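PDB 5D55: HdaB,HdaA (Adhesin), HUS-associated diffuse adherence from Escherichia coli, which forms the minor tip subunit of the Hda (AAF/IV) chaperone-usher pilus of enteroaggregative strains and probably contributes to adhesion and biofilm formation. Local coordinates for residues N24-G29 against Q113-G118; L74-G79 against F105-D110. All coordinates share one frame; numbering follows the deposited sequence.

Both contacts lie in the HdaB part of the engineered HdaB-HdaA fusion, with centres about 12 Å apart on the same side of the chain's centre. Contact 2 is nested within the loop that contact 1 closes: it joins two neighbouring strands of the six-stranded antiparallel sheet, whereas contact 1 is a small two-stranded ladder at the end of the domain. Strand 113-114 directly follows strand 102-109, so only G111 and N112 separate segment 105-110 from 113-118. They also touch directly. D28 OD1 forms a salt bridge to R77 NH1 at 2.6 Å, and G29 N lies 2.8 Å from V109 O, a probable hydrogen bond that ties segment 24-29 to the larger sheet.

Contact 1: N24-G29 against Q113-G118; sequences NLLHDG and QQVHPG
With CG of N24 set between its backbone N and carbonyl carbon (chi1 77°), the amide swings across to V115, while L26 keeps CG beside its backbone N (chi1 -50°) and directs CD1 at the same residue. N24 ND2 donates to V115 O over 2.9 Å. The acceptor lies close to the amide plane of N24, but the donor stands 46° above the carbonyl plane of V115. In return V115 N donates to N24 O at 3.0 Å, in the carbonyl plane, so side chain and backbone of N24 together hold both polar backbone atoms of V115.

Beyond this pair the antiparallel ladder continues. L26 and Q113 form a hydrogen-bonded pair, L26 N to Q113 O and Q113 N to L26 O both measuring 2.8 Å. L25 and Q114 are the non-hydrogen-bonded pair next to it; their side chains run side by side, with L25 CD2 3.7 Å from Q114 CG. On the face that carries L26 and Q113, L26 CD1 meets V115 CG2 at 3.8 Å, the two side chains crossing nearly at right angles. V115 also packs on L74 and on V153 in the HdaA-derived part of the second subunit. Backbone bonding thus dominates, polar pairing runs one residue beyond the strands, to N24 before one and V115 after the other, and a few methyl and methylene contacts supply the apolar part.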
ATOM      1  N   ASN B  24     -32.962 -21.153   8.231  1.00 27.05           N
ATOM      2  CA  ASN B  24     -32.317 -21.173   6.920  1.00 27.76           C
ATOM      3  C   ASN B  24     -33.151 -20.552   5.799  1.00 27.85           C
ATOM      4  O   ASN B  24     -32.820 -20.713   4.633  1.00 30.07           O
ATOM      5  CB  ASN B  24     -31.916 -22.608   6.558  1.00 26.79           C
ATOM      6  CG  ASN B  24     -33.088 -23.448   6.097  1.00 29.07           C
ATOM      7  OD1 ASN B  24     -34.193 -23.337   6.623  1.00 30.05           O
ATOM      8  ND2 ASN B  24     -32.850 -24.303   5.105  1.00 29.99           N
ATOM      9  N   LEU B  25     -34.235 -19.871   6.156  1.00 28.42           N
ATOM     10  CA  LEU B  25     -35.021 -19.113   5.182  1.00 29.87           C
ATOM     11  C   LEU B  25     -34.534 -17.678   5.307  1.00 30.92           C
ATOM     12  O   LEU B  25     -35.076 -16.877   6.079  1.00 31.85           O
ATOM     13  CB  LEU B  25     -36.525 -19.249   5.454  1.00 31.59           C
ATOM     14  CG  LEU B  25     -37.088 -20.679   5.343  1.00 32.31           C
ATOM     15  CD1 LEU B  25     -38.606 -20.732   5.571  1.00 33.81           C
ATOM     16  CD2 LEU B  25     -36.751 -21.313   3.998  1.00 32.48           C
ATOM     17  N   LEU B  26     -33.467 -17.378   4.569  1.00 29.52           N
ATOM     18  CA  LEU B  26     -32.722 -16.153   4.795  1.00 28.80           C
ATOM     19  C   LEU B  26     -33.106 -15.064   3.800  1.00 29.03           C
ATOM     20  O   LEU B  26     -32.922 -15.213   2.587  1.00 27.14           O
ATOM     21  CB  LEU B  26     -31.211 -16.424   4.801  1.00 28.28           C
ATOM     22  CG  LEU B  26     -30.723 -17.576   5.695  1.00 26.62           C
ATOM     23  CD1 LEU B  26     -29.188 -17.665   5.703  1.00 27.05           C
ATOM     24  CD2 LEU B  26     -31.258 -17.420   7.112  1.00 27.00           C
ATOM     25  N   HIS B  27     -33.669 -13.987   4.346  1.00 29.16           N
ATOM     26  CA  HIS B  27     -33.987 -12.781   3.591  1.00 32.01           C
ATOM     27  C   HIS B  27     -32.703 -12.104   3.136  1.00 31.61           C
ATOM     28  O   HIS B  27     -31.682 -12.161   3.822  1.00 29.08           O
ATOM     29  CB  HIS B  27     -34.796 -11.807   4.458  1.00 33.80           C
ATOM     30  CG  HIS B  27     -36.226 -12.206   4.660  1.00 36.50           C
ATOM     31  ND1 HIS B  27     -37.216 -11.916   3.746  1.00 40.74           N
ATOM     32  CD2 HIS B  27     -36.839 -12.842   5.687  1.00 37.95           C
ATOM     33  CE1 HIS B  27     -38.374 -12.370   4.193  1.00 40.19           C
ATOM     34  NE2 HIS B  27     -38.173 -12.929   5.373  1.00 40.03           N
ATOM     35  N   ASP B  28     -32.759 -11.465   1.971  1.00 32.38           N
ATOM     36  CA  ASP B  28     -31.674 -10.619   1.505  1.00 30.65           C
ATOM     37  C   ASP B  28     -31.304  -9.617   2.603  1.00 28.98           C
ATOM     38  O   ASP B  28     -32.175  -9.075   3.279  1.00 30.63           O
ATOM     39  CB  ASP B  28     -32.125  -9.859   0.245  1.00 32.69           C
ATOM     40  CG  ASP B  28     -31.095  -8.857  -0.233  1.00 32.54           C
ATOM     41  OD1 ASP B  28     -30.216  -9.242  -1.032  1.00 33.93           O
ATOM     42  OD2 ASP B  28     -31.165  -7.682   0.183  1.00 34.96           O
ATOM     43  N   GLY B  29     -30.014  -9.374   2.778  1.00 28.12           N
ATOM     44  CA  GLY B  29     -29.568  -8.401   3.766  1.00 27.12           C
ATOM     45  C   GLY B  29     -29.255  -8.983   5.139  1.00 27.37           C
ATOM     46  O   GLY B  29     -28.631  -8.313   5.962  1.00 26.04           O
ATOM     47  N   GLN B 113     -32.842 -16.479   0.098  1.00 30.14           N
ATOM     48  CA  GLN B 113     -32.296 -17.825  -0.130  1.00 31.17           C
ATOM     49  C   GLN B 113     -32.724 -18.821   0.929  1.00 31.71           C
ATOM     50  O   GLN B 113     -32.651 -18.534   2.134  1.00 31.63           O
ATOM     51  CB  GLN B 113     -30.759 -17.806  -0.158  1.00 29.57           C
ATOM     52  CG  GLN B 113     -30.116 -17.256  -1.432  1.00 30.40           C
ATOM     53  CD  GLN B 113     -28.655 -16.914  -1.208  1.00 29.85           C
ATOM     54  OE1 GLN B 113     -27.792 -17.799  -1.168  1.00 29.57           O
ATOM     55  NE2 GLN B 113     -28.373 -15.628  -1.036  1.00 28.07           N
ATOM     56  N   GLN B 114     -33.161 -19.991   0.472  1.00 31.65           N
ATOM     57  CA  GLN B 114     -33.310 -21.148   1.335  1.00 32.42           C
ATOM     58  C   GLN B 114     -31.974 -21.854   1.258  1.00 31.88           C
ATOM     59  O   GLN B 114     -31.643 -22.470   0.240  1.00 33.36           O
ATOM     60  CB  GLN B 114     -34.446 -22.065   0.858  1.00 34.72           C
ATOM     61  CG  GLN B 114     -34.592 -23.314   1.711  1.00 36.91           C
ATOM     62  CD  GLN B 114     -35.521 -24.370   1.136  1.00 40.58           C
ATOM     63  OE1 GLN B 114     -35.353 -25.553   1.416  1.00 43.40           O
ATOM     64  NE2 GLN B 114     -36.506 -23.954   0.349  1.00 41.20           N
ATOM     65  N   VAL B 115     -31.195 -21.720   2.324  1.00 29.59           N
ATOM     66  CA  VAL B 115     -29.804 -22.138   2.342  1.00 28.98           C
ATOM     67  C   VAL B 115     -29.719 -23.463   3.063  1.00 29.93           C
ATOM     68  O   VAL B 115     -30.228 -23.607   4.182  1.00 29.25           O
ATOM     69  CB  VAL B 115     -28.910 -21.108   3.079  1.00 27.15           C
ATOM     70  CG1 VAL B 115     -27.420 -21.512   3.021  1.00 26.23           C
ATOM     71  CG2 VAL B 115     -29.108 -19.718   2.508  1.00 26.14           C
ATOM     72  N   HIS B 116     -29.069 -24.428   2.425  1.00 30.43           N
ATOM     73  CA  HIS B 116     -28.914 -25.741   3.021  1.00 30.31           C
ATOM     74  C   HIS B 116     -27.999 -25.667   4.237  1.00 29.67           C
ATOM     75  O   HIS B 116     -26.965 -24.998   4.186  1.00 28.99           O
ATOM     76  CB  HIS B 116     -28.341 -26.724   2.009  1.00 30.66           C
ATOM     77  CG  HIS B 116     -28.406 -28.153   2.455  1.00 31.08           C
ATOM     78  ND1 HIS B 116     -29.300 -29.059   1.918  1.00 32.96           N
ATOM     79  CD2 HIS B 116     -27.696 -28.830   3.390  1.00 29.59           C
ATOM     80  CE1 HIS B 116     -29.130 -30.233   2.500  1.00 32.44           C
ATOM     81  NE2 HIS B 116     -28.165 -30.122   3.397  1.00 33.04           N
ATOM     82  N   PRO B 117     -28.387 -26.347   5.337  1.00 29.48           N
ATOM     83  CA  PRO B 117     -27.543 -26.475   6.516  1.00 30.11           C
ATOM     84  C   PRO B 117     -26.123 -26.905   6.164  1.00 30.17           C
ATOM     85  O   PRO B 117     -25.921 -27.765   5.299  1.00 30.09           O
ATOM     86  CB  PRO B 117     -28.241 -27.567   7.326  1.00 30.57           C
ATOM     87  CG  PRO B 117     -29.689 -27.359   7.018  1.00 30.56           C
ATOM     88  CD  PRO B 117     -29.741 -26.883   5.575  1.00 30.47           C
ATOM     89  N   GLY B 118     -25.147 -26.292   6.824  1.00 27.66           N
ATOM     90  CA  GLY B 118     -23.759 -26.642   6.602  1.00 28.00           C
ATOM     91  C   GLY B 118     -22.828 -25.578   7.152  1.00 27.96           C
ATOM     92  O   GLY B 118     -23.276 -24.602   7.740  1.00 26.57           O
TER

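Contact 2: L74-G79 against F105-D110; sequences LRIRIG and FYIEVD
R77 reaches over strand 105-109 to two carboxylates. Its NH1 donates to D110 OD1 at 3.1 Å, a bent bond of 141° in which OD1 lies in the guanidinium plane while the nitrogen stands above the carboxylate plane. NH2 makes a long salt bridge of 3.6 Å to E108 OE1, reinforced by a water that accepts from NH2 and donates to OE1. V109 O sits over one face of the guanidinium. A second water donates to both I76 O and D110 OD2, helping to hold that carboxylate.

R77 gets there by placing CG between its backbone N and carbonyl carbon (chi1 64°) and then running extended as far as NE. Past the arginine, the E108 carboxylate carbon rests 3.6 Å from G79 CA, where glycine brings no side chain.

The apolar side carries I76, I78, I107 and F105. I107 CG2 meets I76 CG2 and its CD1 meets I78 CD1, each at 3.8 Å; I78 CG2 also touches F105 CB. Between the two faces runs the ladder: R77 and E108 exchange backbone hydrogen bonds, E108 N to R77 O at 2.8 Å, as do G79 and Y106.

Farther out, the closest polar partner of R77 NH1 is D28 OD1, so one nitrogen links two carboxylates, and R77 probably offsets the mutual repulsion of the three acids. I50 and V48 of strand 45-50 and F122 of strand 118-132 cover the apolar face. This neighbouring antiparallel pair, polar on one face and packed against a second sheet on the other, is consistent with the immunoglobulin-like beta-sandwich of chaperone-usher pilus subunits.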
ATOM      1  N   LEU B  74     -24.043 -20.724  -1.051  1.00 29.79           N
ATOM      2  CA  LEU B  74     -24.619 -19.554  -0.412  1.00 29.36           C
ATOM      3  C   LEU B  74     -24.090 -18.311  -1.116  1.00 30.56           C
ATOM      4  O   LEU B  74     -22.890 -18.191  -1.330  1.00 31.45           O
ATOM      5  CB  LEU B  74     -24.238 -19.507   1.071  1.00 27.41           C
ATOM      6  CG  LEU B  74     -24.416 -18.183   1.829  1.00 25.29           C
ATOM      7  CD1 LEU B  74     -25.891 -17.812   2.002  1.00 24.40           C
ATOM      8  CD2 LEU B  74     -23.713 -18.263   3.174  1.00 23.84           C
ATOM      9  N   ARG B  75     -24.985 -17.393  -1.466  1.00 30.37           N
ATOM     10  CA  ARG B  75     -24.588 -16.173  -2.162  1.00 30.77           C
ATOM     11  C   ARG B  75     -24.500 -15.044  -1.144  1.00 28.80           C
ATOM     12  O   ARG B  75     -25.465 -14.791  -0.409  1.00 27.90           O
ATOM     13  CB  ARG B  75     -25.583 -15.808  -3.280  1.00 32.58           C
ATOM     14  CG  ARG B  75     -25.430 -16.577  -4.599  1.00 36.39           C
ATOM     15  CD  ARG B  75     -26.105 -17.964  -4.547  1.00 39.95           C
ATOM     16  NE  ARG B  75     -26.030 -18.682  -5.826  1.00 42.50           N
ATOM     17  CZ  ARG B  75     -26.369 -19.963  -5.999  1.00 45.07           C
ATOM     18  NH1 ARG B  75     -26.810 -20.697  -4.980  1.00 43.43           N
ATOM     19  NH2 ARG B  75     -26.262 -20.520  -7.199  1.00 45.21           N
ATOM     20  N   ILE B  76     -23.340 -14.389  -1.092  1.00 27.73           N
ATOM     21  CA  ILE B  76     -23.097 -13.327  -0.105  1.00 26.02           C
ATOM     22  C   ILE B  76     -22.601 -12.042  -0.732  1.00 26.85           C
ATOM     23  O   ILE B  76     -22.097 -12.061  -1.845  1.00 26.84           O
ATOM     24  CB  ILE B  76     -22.092 -13.764   0.983  1.00 25.98           C
ATOM     25  CG1 ILE B  76     -20.785 -14.270   0.356  1.00 25.15           C
ATOM     26  CG2 ILE B  76     -22.748 -14.766   1.913  1.00 24.72           C
ATOM     27  CD1 ILE B  76     -19.633 -14.414   1.331  1.00 27.61           C
ATOM     28  N   ARG B  77     -22.766 -10.929  -0.013  1.00 25.85           N
ATOM     29  CA  ARG B  77     -22.223  -9.624  -0.421  1.00 26.38           C
ATOM     30  C   ARG B  77     -21.716  -8.906   0.830  1.00 25.54           C
ATOM     31  O   ARG B  77     -22.086  -9.283   1.939  1.00 23.44           O
ATOM     32  CB  ARG B  77     -23.305  -8.764  -1.098  1.00 25.87           C
ATOM     33  CG  ARG B  77     -24.479  -8.383  -0.192  1.00 26.94           C
ATOM     34  CD  ARG B  77     -25.258  -7.210  -0.776  1.00 29.89           C
ATOM     35  NE  ARG B  77     -26.360  -6.774   0.085  1.00 30.75           N
ATOM     36  CZ  ARG B  77     -27.622  -7.186  -0.040  1.00 31.77           C
ATOM     37  NH1 ARG B  77     -27.960  -8.048  -0.990  1.00 31.15           N
ATOM     38  NH2 ARG B  77     -28.548  -6.736   0.786  1.00 33.75           N
ATOM     39  N   ILE B  78     -20.880  -7.882   0.653  1.00 25.60           N
ATOM     40  CA  ILE B  78     -20.556  -6.970   1.766  1.00 24.63           C
ATOM     41  C   ILE B  78     -21.722  -6.007   1.951  1.00 26.57           C
ATOM     42  O   ILE B  78     -22.266  -5.489   0.963  1.00 25.09           O
ATOM     43  CB  ILE B  78     -19.270  -6.148   1.487  1.00 26.20           C
ATOM     44  CG1 ILE B  78     -18.087  -7.075   1.190  1.00 27.67           C
ATOM     45  CG2 ILE B  78     -18.938  -5.190   2.666  1.00 24.14           C
ATOM     46  CD1 ILE B  78     -17.601  -7.843   2.426  1.00 30.63           C
ATOM     47  N   GLY B  79     -22.120  -5.780   3.206  1.00 25.00           N
ATOM     48  CA  GLY B  79     -23.138  -4.786   3.525  1.00 25.13           C
ATOM     49  C   GLY B  79     -22.668  -3.762   4.545  1.00 26.60           C
ATOM     50  O   GLY B  79     -21.531  -3.823   5.049  1.00 25.15           O
ATOM     51  N   PHE B 105     -18.251  -3.205   8.598  1.00 22.18           N
ATOM     52  CA  PHE B 105     -18.956  -3.761   7.454  1.00 21.69           C
ATOM     53  C   PHE B 105     -19.573  -5.105   7.866  1.00 23.09           C
ATOM     54  O   PHE B 105     -19.291  -5.606   8.973  1.00 22.54           O
ATOM     55  CB  PHE B 105     -18.006  -3.917   6.248  1.00 21.08           C
ATOM     56  CG  PHE B 105     -16.869  -4.889   6.478  1.00 22.36           C
ATOM     57  CD1 PHE B 105     -17.002  -6.238   6.134  1.00 21.16           C
ATOM     58  CD2 PHE B 105     -15.679  -4.459   7.059  1.00 21.01           C
ATOM     59  CE1 PHE B 105     -15.961  -7.131   6.353  1.00 22.43           C
ATOM     60  CE2 PHE B 105     -14.632  -5.340   7.278  1.00 21.34           C
ATOM     61  CZ  PHE B 105     -14.768  -6.677   6.934  1.00 22.64           C
ATOM     62  N   TYR B 106     -20.410  -5.680   6.998  1.00 22.34           N
ATOM     63  CA  TYR B 106     -21.020  -6.987   7.259  1.00 22.81           C
ATOM     64  C   TYR B 106     -20.902  -7.928   6.067  1.00 24.40           C
ATOM     65  O   TYR B 106     -20.753  -7.486   4.921  1.00 24.94           O
ATOM     66  CB  TYR B 106     -22.499  -6.850   7.662  1.00 22.02           C
ATOM     67  CG  TYR B 106     -22.736  -5.865   8.789  1.00 22.88           C
ATOM     68  CD1 TYR B 106     -22.715  -6.280  10.116  1.00 22.59           C
ATOM     69  CD2 TYR B 106     -22.966  -4.516   8.520  1.00 22.40           C
ATOM     70  CE1 TYR B 106     -22.915  -5.369  11.156  1.00 24.60           C
ATOM     71  CE2 TYR B 106     -23.173  -3.606   9.533  1.00 23.81           C
ATOM     72  CZ  TYR B 106     -23.146  -4.037  10.856  1.00 25.03           C
ATOM     73  OH  TYR B 106     -23.353  -3.134  11.876  1.00 25.53           O
ATOM     74  N   ILE B 107     -20.941  -9.230   6.346  1.00 22.66           N
ATOM     75  CA  ILE B 107     -21.211 -10.209   5.312  1.00 22.60           C
ATOM     76  C   ILE B 107     -22.711 -10.417   5.404  1.00 23.28           C
ATOM     77  O   ILE B 107     -23.245 -10.699   6.488  1.00 22.85           O
ATOM     78  CB  ILE B 107     -20.480 -11.565   5.547  1.00 23.81           C
ATOM     79  CG1 ILE B 107     -18.954 -11.398   5.654  1.00 24.23           C
ATOM     80  CG2 ILE B 107     -20.892 -12.600   4.477  1.00 22.86           C
ATOM     81  CD1 ILE B 107     -18.267 -11.006   4.338  1.00 25.55           C
ATOM     82  N   GLU B 108     -23.404 -10.212   4.288  1.00 23.46           N
ATOM     83  CA  GLU B 108     -24.863 -10.327   4.269  1.00 23.64           C
ATOM     84  C   GLU B 108     -25.315 -11.315   3.215  1.00 22.84           C
ATOM     85  O   GLU B 108     -24.635 -11.507   2.207  1.00 22.77           O
ATOM     86  CB  GLU B 108     -25.514  -8.971   4.012  1.00 25.50           C
ATOM     87  CG  GLU B 108     -25.228  -7.934   5.105  1.00 29.20           C
ATOM     88  CD  GLU B 108     -25.969  -6.625   4.897  1.00 31.25           C
ATOM     89  OE1 GLU B 108     -26.572  -6.430   3.815  1.00 32.37           O
ATOM     90  OE2 GLU B 108     -25.953  -5.791   5.826  1.00 32.99           O
ATOM     91  N   VAL B 109     -26.484 -11.909   3.439  1.00 22.51           N
ATOM     92  CA  VAL B 109     -27.102 -12.782   2.460  1.00 22.95           C
ATOM     93  C   VAL B 109     -27.468 -11.936   1.237  1.00 23.97           C
ATOM     94  O   VAL B 109     -28.118 -10.897   1.357  1.00 23.96           O
ATOM     95  CB  VAL B 109     -28.367 -13.452   3.043  1.00 23.55           C
ATOM     96  CG1 VAL B 109     -29.033 -14.310   1.999  1.00 23.91           C
ATOM     97  CG2 VAL B 109     -27.991 -14.296   4.274  1.00 22.34           C
ATOM     98  N   ASP B 110     -27.042 -12.389   0.067  1.00 25.55           N
ATOM     99  CA  ASP B 110     -27.268 -11.636  -1.173  1.00 27.76           C
ATOM    100  C   ASP B 110     -28.437 -12.266  -1.937  1.00 28.56           C
ATOM    101  O   ASP B 110     -28.261 -13.248  -2.660  1.00 30.26           O
ATOM    102  CB  ASP B 110     -25.979 -11.612  -1.997  1.00 29.87           C
ATOM    103  CG  ASP B 110     -26.061 -10.694  -3.221  1.00 34.08           C
ATOM    104  OD1 ASP B 110     -27.019  -9.900  -3.334  1.00 36.65           O
ATOM    105  OD2 ASP B 110     -25.159 -10.776  -4.078  1.00 37.17           O
TER
HETATM  106  O   HOH W   1     -22.400 -11.182  -4.250  1.00 28.10           O
HETATM  107  O   HOH W   2     -28.659  -4.724   2.696  1.00 23.56           O